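PDB 2QMI: Pbp related beta-lactamase from Pyrococcus abyssi, which probably acts as a serine peptidase of the penicillin-binding-protein and beta-lactamase family, assembled as a self-compartmentalizing octamer. Local coordinates for residues A66-K71 with K186-P191; R254-S257 with K261-I264. All coordinates share one frame; numbering follows the deposited sequence.

Interaction 1. Residues A66-K71 with K186-P191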
loop_
_atom_site.group_PDB
_atom_site.type_symbol
_atom_site.label_atom_id
_atom_site.label_comp_id
_atom_site.label_asym_id
_atom_site.label_seq_id
_atom_site.Cartn_x
_atom_site.Cartn_y
_atom_site.Cartn_z
ATOM N N ALA A 66 37.494 -16.421 34.454
ATOM C CA ALA A 66 38.931 -16.658 34.359
ATOM C C ALA A 66 39.592 -16.600 35.735
ATOM O O ALA A 66 40.539 -17.340 36.006
ATOM C CB ALA A 66 39.571 -15.639 33.429
ATOM N N LEU A 67 39.085 -15.727 36.600
ATOM C CA LEU A 67 39.631 -15.585 37.940
ATOM C C LEU A 67 39.365 -16.860 38.735
ATOM O O LEU A 67 40.260 -17.382 39.407
ATOM C CB LEU A 67 39.003 -14.375 38.643
ATOM C CG LEU A 67 39.564 -13.981 40.018
ATOM C CD1 LEU A 67 41.058 -13.674 39.917
ATOM C CD2 LEU A 67 38.818 -12.763 40.532
ATOM N N ALA A 68 38.135 -17.362 38.657
ATOM C CA ALA A 68 37.766 -18.588 39.359
ATOM C C ALA A 68 38.733 -19.697 38.956
ATOM O O ALA A 68 39.195 -20.475 39.802
ATOM C CB ALA A 68 36.345 -18.988 39.008
ATOM N N ILE A 69 39.034 -19.757 37.661
ATOM C CA ILE A 69 39.947 -20.755 37.123
ATOM C C ILE A 69 41.342 -20.589 37.719
ATOM O O ILE A 69 42.000 -21.578 38.028
ATOM C CB ILE A 69 40.052 -20.653 35.580
ATOM C CG1 ILE A 69 38.738 -21.101 34.930
ATOM C CG2 ILE A 69 41.224 -21.491 35.078
ATOM C CD1 ILE A 69 38.402 -22.588 35.092
ATOM N N MET A 70 41.795 -19.344 37.868
ATOM C CA MET A 70 43.116 -19.082 38.438
ATOM C C MET A 70 43.172 -19.582 39.872
ATOM O O MET A 70 44.168 -20.158 40.302
ATOM C CB MET A 70 43.434 -17.579 38.425
ATOM C CG MET A 70 43.620 -16.954 37.043
ATOM S SD MET A 70 45.068 -17.553 36.125
ATOM C CE MET A 70 44.316 -18.822 35.122
ATOM N N LYS A 71 42.093 -19.354 40.611
ATOM C CA LYS A 71 42.017 -19.769 42.003
ATOM C C LYS A 71 42.163 -21.283 42.124
ATOM O O LYS A 71 43.040 -21.781 42.838
ATOM C CB LYS A 71 40.686 -19.324 42.611
ATOM C CG LYS A 71 40.664 -19.369 44.133
ATOM C CD LYS A 71 39.470 -18.608 44.683
ATOM C CE LYS A 71 39.472 -18.612 46.199
ATOM N NZ LYS A 71 39.422 -20.005 46.717
ATOM N N LYS A 186 30.537 -17.053 46.272
ATOM C CA LYS A 186 31.325 -17.393 47.452
ATOM C C LYS A 186 32.811 -17.051 47.377
ATOM O O LYS A 186 33.361 -16.457 48.306
ATOM C CB LYS A 186 31.184 -18.890 47.744
ATOM C CG LYS A 186 29.761 -19.368 47.966
ATOM C CD LYS A 186 29.224 -18.899 49.306
ATOM C CE LYS A 186 27.852 -19.492 49.591
ATOM N NZ LYS A 186 27.345 -19.041 50.925
ATOM N N LYS A 187 33.460 -17.422 46.276
ATOM C CA LYS A 187 34.896 -17.192 46.122
ATOM C C LYS A 187 35.345 -15.836 45.576
ATOM O O LYS A 187 36.549 -15.543 45.580
ATOM C CB LYS A 187 35.503 -18.285 45.238
ATOM C CG LYS A 187 35.139 -19.698 45.646
ATOM C CD LYS A 187 35.524 -19.986 47.089
ATOM C CE LYS A 187 35.007 -21.350 47.534
ATOM N NZ LYS A 187 35.467 -21.680 48.904
ATOM N N ILE A 188 34.410 -15.001 45.124
ATOM C CA ILE A 188 34.794 -13.713 44.543
ATOM C C ILE A 188 33.964 -12.492 44.939
ATOM O O ILE A 188 34.506 -11.506 45.435
ATOM C CB ILE A 188 34.823 -13.809 42.986
ATOM C CG1 ILE A 188 35.927 -14.777 42.546
ATOM C CG2 ILE A 188 35.076 -12.437 42.372
ATOM C CD1 ILE A 188 35.987 -15.015 41.039
ATOM N N LEU A 189 32.659 -12.553 44.711
ATOM C CA LEU A 189 31.782 -11.434 45.027
ATOM C C LEU A 189 31.715 -11.039 46.507
ATOM O O LEU A 189 31.865 -9.865 46.841
ATOM C CB LEU A 189 30.368 -11.721 44.511
ATOM C CG LEU A 189 30.250 -11.869 42.992
ATOM C CD1 LEU A 189 28.769 -11.973 42.591
ATOM C CD2 LEU A 189 30.912 -10.668 42.317
ATOM N N GLU A 190 31.484 -12.006 47.390
ATOM C CA GLU A 190 31.385 -11.695 48.817
ATOM C C GLU A 190 32.720 -11.231 49.401
ATOM O O GLU A 190 32.775 -10.217 50.084
ATOM C CB GLU A 190 30.815 -12.897 49.588
ATOM C CG GLU A 190 29.415 -13.286 49.107
ATOM C CD GLU A 190 28.731 -14.351 49.962
ATOM O OE1 GLU A 190 29.355 -15.404 50.232
ATOM O OE2 GLU A 190 27.553 -14.135 50.350
ATOM N N PRO A 191 33.815 -11.959 49.140
ATOM C CA PRO A 191 35.096 -11.506 49.690
ATOM C C PRO A 191 35.534 -10.151 49.135
ATOM O O PRO A 191 36.367 -9.461 49.733
ATOM C CB PRO A 191 36.062 -12.633 49.309
ATOM C CG PRO A 191 35.404 -13.279 48.118
ATOM C CD PRO A 191 33.956 -13.277 48.504
#
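No ring, amide or carboxylate takes part where Leu67 and Ala68 meet Ile188 and where Lys71 meets Lys187, so there are no faces or edges to match; the contact is made mostly of methyl groups and methylene chains, with the ammonium of Lys71 against Lys187. The aromatic side chain of Tyr183, about one turn back along helix 180-189, touches both Ala68 and Lys71. At the centre, CD1 of Ile188 lies 3.7 Å from CD2 of Leu67, and the two side chains approach at a slant. Leu67 has its CG anti to the backbone N (chi1 -174°), which sends CD2 outward to meet the isoleucine. The CD1 methyl of Ile188 also reaches the helix surface at Ala68, where it stands 4.0 Å from Ala68 N and, more loosely, 4.5 Å from Ala68 CB.

This joins the C-terminal part of helix 180-189 to the middle of helix 61-74, within the helical part of the beta-lactamase fold. The second helix widens into a pi-type turn at 186-189, and that turn carries both Lys187 and Ile188. Ile172 of helix 162-176 also packs on Ala68, so the small residue has neighbours from two helices.

Toward the surface the two lysines cross at about a right angle. Lys71 CD rests 4.0 Å from Lys187 CB, methylene against methylene, and Lys71 NZ comes to 3.9 Å from Lys187 CD. A bend at its last torsion (chi4 -60°) turns the Lys71 ammonium aside, and Glu75 takes it in a salt bridge. Lys187 touches with CB and CD, and the rest of its chain then leads away, with NZ 4.8 Å from Lys71 NZ; the carboxylate of Glu75 would offset part of the repulsion between these like charges.

Interaction 2. Residues R254-S257 with K261-I264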
loop_
_atom_site.group_PDB
_atom_site.type_symbol
_atom_site.label_atom_id
_atom_site.label_comp_id
_atom_site.label_asym_id
_atom_site.label_seq_id
_atom_site.Cartn_x
_atom_site.Cartn_y
_atom_site.Cartn_z
ATOM N N ARG A 254 46.650 -4.966 42.842
ATOM C CA ARG A 254 47.128 -6.339 42.819
ATOM C C ARG A 254 46.966 -6.978 44.186
ATOM O O ARG A 254 47.890 -7.608 44.720
ATOM C CB ARG A 254 48.584 -6.378 42.365
ATOM C CG ARG A 254 48.801 -5.640 41.048
ATOM C CD ARG A 254 50.072 -6.098 40.369
ATOM N NE ARG A 254 50.240 -5.531 39.030
ATOM C CZ ARG A 254 49.287 -5.471 38.099
ATOM N NH1 ARG A 254 48.061 -5.929 38.344
ATOM N NH2 ARG A 254 49.575 -4.985 36.899
ATOM N N ASP A 255 45.772 -6.791 44.749
ATOM C CA ASP A 255 45.419 -7.343 46.048
ATOM C C ASP A 255 45.284 -8.866 45.924
ATOM O O ASP A 255 44.824 -9.372 44.893
ATOM C CB ASP A 255 44.112 -6.703 46.522
ATOM C CG ASP A 255 43.155 -7.705 47.116
ATOM O OD1 ASP A 255 42.717 -8.614 46.372
ATOM O OD2 ASP A 255 42.842 -7.585 48.317
ATOM N N GLU A 256 45.664 -9.590 46.976
ATOM C CA GLU A 256 45.630 -11.050 46.948
ATOM C C GLU A 256 44.551 -11.755 47.773
ATOM O O GLU A 256 44.773 -12.853 48.284
ATOM C CB GLU A 256 47.021 -11.578 47.333
ATOM C CG GLU A 256 48.122 -11.045 46.418
ATOM C CD GLU A 256 49.519 -11.436 46.856
ATOM O OE1 GLU A 256 49.912 -11.063 47.988
ATOM O OE2 GLU A 256 50.230 -12.105 46.065
ATOM N N SER A 257 43.384 -11.136 47.893
ATOM C CA SER A 257 42.282 -11.726 48.643
ATOM C C SER A 257 41.698 -12.936 47.905
ATOM O O SER A 257 41.087 -13.808 48.531
ATOM C CB SER A 257 41.151 -10.705 48.845
ATOM O OG SER A 257 41.585 -9.553 49.546
ATOM N N LYS A 261 49.379 -12.536 43.309
ATOM C CA LYS A 261 49.692 -11.582 42.255
ATOM C C LYS A 261 50.265 -12.244 41.014
ATOM O O LYS A 261 50.098 -11.743 39.899
ATOM C CB LYS A 261 50.678 -10.538 42.787
ATOM C CG LYS A 261 51.886 -11.141 43.506
ATOM C CD LYS A 261 52.663 -10.071 44.267
ATOM C CE LYS A 261 53.604 -10.693 45.299
ATOM N NZ LYS A 261 54.607 -11.588 44.659
ATOM N N GLU A 262 50.946 -13.365 41.203
ATOM C CA GLU A 262 51.529 -14.083 40.079
ATOM C C GLU A 262 50.419 -14.497 39.113
ATOM O O GLU A 262 50.637 -14.589 37.908
ATOM C CB GLU A 262 52.281 -15.328 40.564
ATOM C CG GLU A 262 53.575 -15.052 41.342
ATOM C CD GLU A 262 53.390 -14.105 42.524
ATOM O OE1 GLU A 262 52.403 -14.259 43.288
ATOM O OE2 GLU A 262 54.246 -13.207 42.696
ATOM N N TYR A 263 49.228 -14.744 39.648
ATOM C CA TYR A 263 48.103 -15.154 38.813
ATOM C C TYR A 263 47.460 -13.979 38.089
ATOM O O TYR A 263 47.124 -14.084 36.902
ATOM C CB TYR A 263 47.078 -15.923 39.654
ATOM C CG TYR A 263 47.584 -17.307 39.968
ATOM C CD1 TYR A 263 47.468 -18.330 39.030
ATOM C CD2 TYR A 263 48.300 -17.568 41.146
ATOM C CE1 TYR A 263 48.056 -19.570 39.241
ATOM C CE2 TYR A 263 48.896 -18.809 41.368
ATOM C CZ TYR A 263 48.769 -19.804 40.405
ATOM O OH TYR A 263 49.360 -21.030 40.585
ATOM N N ILE A 264 47.306 -12.858 38.791
ATOM C CA ILE A 264 46.726 -11.672 38.174
ATOM C C ILE A 264 47.562 -11.314 36.943
ATOM O O ILE A 264 47.031 -10.919 35.901
ATOM C CB ILE A 264 46.704 -10.481 39.148
ATOM C CG1 ILE A 264 45.772 -10.797 40.317
ATOM C CG2 ILE A 264 46.242 -9.224 38.431
ATOM C CD1 ILE A 264 45.566 -9.641 41.285
#
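Arg254 and Lys261 approach to 5.9 Å, CA to CA, where the chain leaves helix 241-252 through a Schellman motif, with Arg254 at positive phi (38°) as its C-prime residue, and turns back to start helix 261-267. Glu256 makes the polar link between the two sides. Its OE2 accepts a nearly straight bond from the backbone N of Lys261 (2.9 Å, 165°) through the anti lone pair, at the first turn of the helix, where a carboxylate would also suit the helix dipole. Lys261 CG sits between backbone N and carbonyl carbon (chi1 49°), which lays the methylenes against the same oxygen: OE2 of Glu256 is 3.2 Å from Lys261 CG.

The connection belongs to the helical part of the beta-lactamase fold, and Ile264 packs against it, its CD1 3.7 Å from the carbonyl O of Asp255 and its CG2 3.8 Å from NH1 of Arg254. That methyl meets the guanidinium obliquely, while Glu268, just past the end of helix 261-267, holds NH2 in a salt bridge. Ile264 also packs on Met250 and Tyr251 of the preceding helix.

Within the loop Asp255 closes an Asx turn: OD1 is met by Ser257 N from above the carboxylate plane, and OD2 takes the Ser257 OG hydroxyl on its syn side at 2.6 Å. At the surface Lys261 bends at its last torsion to set NZ 2.6 Å from Glu262 OE2 in a salt bridge. The ammonium lies near Glu256 as well, which would temper the repulsion between Glu256 OE2 and Glu262 OE1, 4.1 Å apart.

In the fold
Interactions 1 and 2 are neighbours, their centres about 11 Å apart, and helix 61-74 and helix 261-267 touch between them. Met70 SD of interaction 1 lies 3.8 Å from Tyr263 CD1 of interaction 2. Interaction 1 joins helix 61-74 to helix 180-189, while its Ala66, Leu67 and Met70 pack on Met267 of helix 261-267. An SxxK-type pattern, Ser59 and Lys62, sits at the start of helix 61-74; in penicillin-binding proteins and serine beta-lactamases such a pair supplies the nucleophile and its lysine, and it probably does so here. Both contacts thus belong to the helical scaffold around the probable active-site helix.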